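Local coordinates for flagellar hook-associated protein 2 (Helicobacter pylori, PDB 6IWY), which caps the growing tip of the flagellar filament, where it helps flagellin monomers polymerise and keeps them from leaking out, at residues A[192-197]-A[202-207]. Residues are numbered along the deposited sequence; the frame is centred on the assembly and turned at random.
Sequences QALEND and NLIANG
Two consecutive helices, 179-196 and 201-205, pack beside strands 164-173 and 209-214 in this fragment of the cap protein. Helix 179-196 ends in segment 192-197, and the short helix 201-205 follows after a short loop. Ile204 of the second helix meets Leu194 and Glu195 of the first. The CA atoms of Glu195 and Ile204 lie 6.5 Å apart, the closest CA pair across the two segments. No hydrogen bond joins the two segments; the contact between them is made by side chains.

Ile204 uses both of its branches. Its CG1 stands anti to the backbone N (chi1 -157°) and carries CD1 to CB of Leu194, 4.0 Å away. Its other branch, CG2, meets the aliphatic part of Glu195. The two side chains cross at about a right angle. The Glu195 chain runs on extended from CG to the carboxylate. The residue as a whole is solvent-exposed.

Leu194 is the buried member. Beyond Ile204 it also packs on Phe200 of the connection, Val167 of strand 164-173, and Ile209 and Ile211 of strand 209-214. It therefore ties the helix end to these strands. Asp197 OD1 accepts a hydrogen bond from Asn199 N at the start of the loop.

Past the end of helix 201-205, Gly207 is the first residue to leave helical angles, with positive phi (87°). Asn206 N still bonds to Asn202 O at 2.9 Å, while the bond from Gly207 N to Ile204 O is weak. On the exposed side of the contact, Glu195 CG lies 3.4 Å from Ile204 CG2.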
# COMPACT_ATOMS: atom_id res chain seq x y z
N GLN A 192 4.42 0.52 20.87
CA GLN A 192 5.12 1.20 21.98
C GLN A 192 6.53 1.58 21.58
O GLN A 192 7.00 2.64 21.89
CB GLN A 192 5.14 0.34 23.25
CG GLN A 192 3.86 0.39 24.06
CD GLN A 192 3.95 -0.34 25.40
OE1 GLN A 192 5.00 -0.37 26.04
NE2 GLN A 192 2.83 -0.92 25.84
N ALA A 193 7.18 0.70 20.85
CA ALA A 193 8.55 0.95 20.43
C ALA A 193 8.56 2.16 19.50
O ALA A 193 9.31 3.13 19.70
CB ALA A 193 9.14 -0.28 19.74
N LEU A 194 7.71 2.12 18.49
CA LEU A 194 7.66 3.20 17.53
C LEU A 194 7.29 4.53 18.19
O LEU A 194 7.86 5.56 17.85
CB LEU A 194 6.74 2.82 16.38
CG LEU A 194 7.40 1.85 15.40
CD1 LEU A 194 6.42 1.27 14.38
CD2 LEU A 194 8.47 2.57 14.70
N GLU A 195 6.41 4.50 19.17
CA GLU A 195 6.01 5.74 19.85
C GLU A 195 7.13 6.25 20.74
O GLU A 195 7.20 7.44 21.04
CB GLU A 195 4.75 5.52 20.67
CG GLU A 195 3.51 5.31 19.84
CD GLU A 195 2.32 4.72 20.62
OE1 GLU A 195 2.49 4.37 21.81
OE2 GLU A 195 1.21 4.60 20.03
N ASN A 196 8.02 5.36 21.16
CA ASN A 196 9.09 5.73 22.06
C ASN A 196 10.38 6.14 21.38
O ASN A 196 11.32 6.57 22.05
CB ASN A 196 9.36 4.58 23.04
CG ASN A 196 8.34 4.52 24.16
OD1 ASN A 196 7.96 5.56 24.74
ND2 ASN A 196 7.87 3.32 24.48
N ASP A 197 10.42 6.02 20.05
CA ASP A 197 11.62 6.37 19.25
C ASP A 197 11.41 7.75 18.58
O ASP A 197 10.38 7.99 17.98
CB ASP A 197 11.91 5.25 18.22
CG ASP A 197 13.23 5.44 17.43
OD1 ASP A 197 13.53 6.57 16.93
OD2 ASP A 197 13.95 4.43 17.24
N ASN A 202 6.32 10.63 15.45
CA ASN A 202 5.34 11.41 14.70
C ASN A 202 4.81 10.68 13.49
O ASN A 202 3.71 10.98 13.00
CB ASN A 202 5.91 12.76 14.31
CG ASN A 202 6.19 13.63 15.50
OD1 ASN A 202 5.27 14.12 16.16
ND2 ASN A 202 7.48 13.81 15.82
N LEU A 203 5.57 9.72 12.99
CA LEU A 203 5.05 8.87 11.91
C LEU A 203 3.93 7.96 12.39
O LEU A 203 3.00 7.68 11.65
CB LEU A 203 6.16 8.05 11.24
CG LEU A 203 7.04 8.96 10.38
CD1 LEU A 203 8.21 8.13 9.91
CD2 LEU A 203 6.29 9.61 9.21
N ILE A 204 3.99 7.55 13.65
CA ILE A 204 2.87 6.80 14.22
C ILE A 204 1.70 7.72 14.61
O ILE A 204 0.54 7.40 14.36
CB ILE A 204 3.28 5.82 15.33
CG1 ILE A 204 2.23 4.72 15.46
CG2 ILE A 204 3.49 6.50 16.62
CD1 ILE A 204 2.85 3.36 15.44
N ALA A 205 2.01 8.89 15.15
CA ALA A 205 0.95 9.84 15.48
C ALA A 205 0.15 10.32 14.23
O ALA A 205 -1.08 10.34 14.26
CB ALA A 205 1.51 10.99 16.24
N ASN A 206 0.82 10.67 13.14
CA ASN A 206 0.11 11.22 11.97
C ASN A 206 -0.51 10.15 11.07
O ASN A 206 -1.10 10.46 10.04
CB ASN A 206 1.03 12.11 11.13
CG ASN A 206 2.13 11.32 10.39
OD1 ASN A 206 2.23 10.08 10.50
ND2 ASN A 206 2.97 12.04 9.65
N GLY A 207 -0.34 8.88 11.43
CA GLY A 207 -0.93 7.78 10.68
C GLY A 207 -0.15 7.23 9.50
O GLY A 207 -0.65 6.37 8.80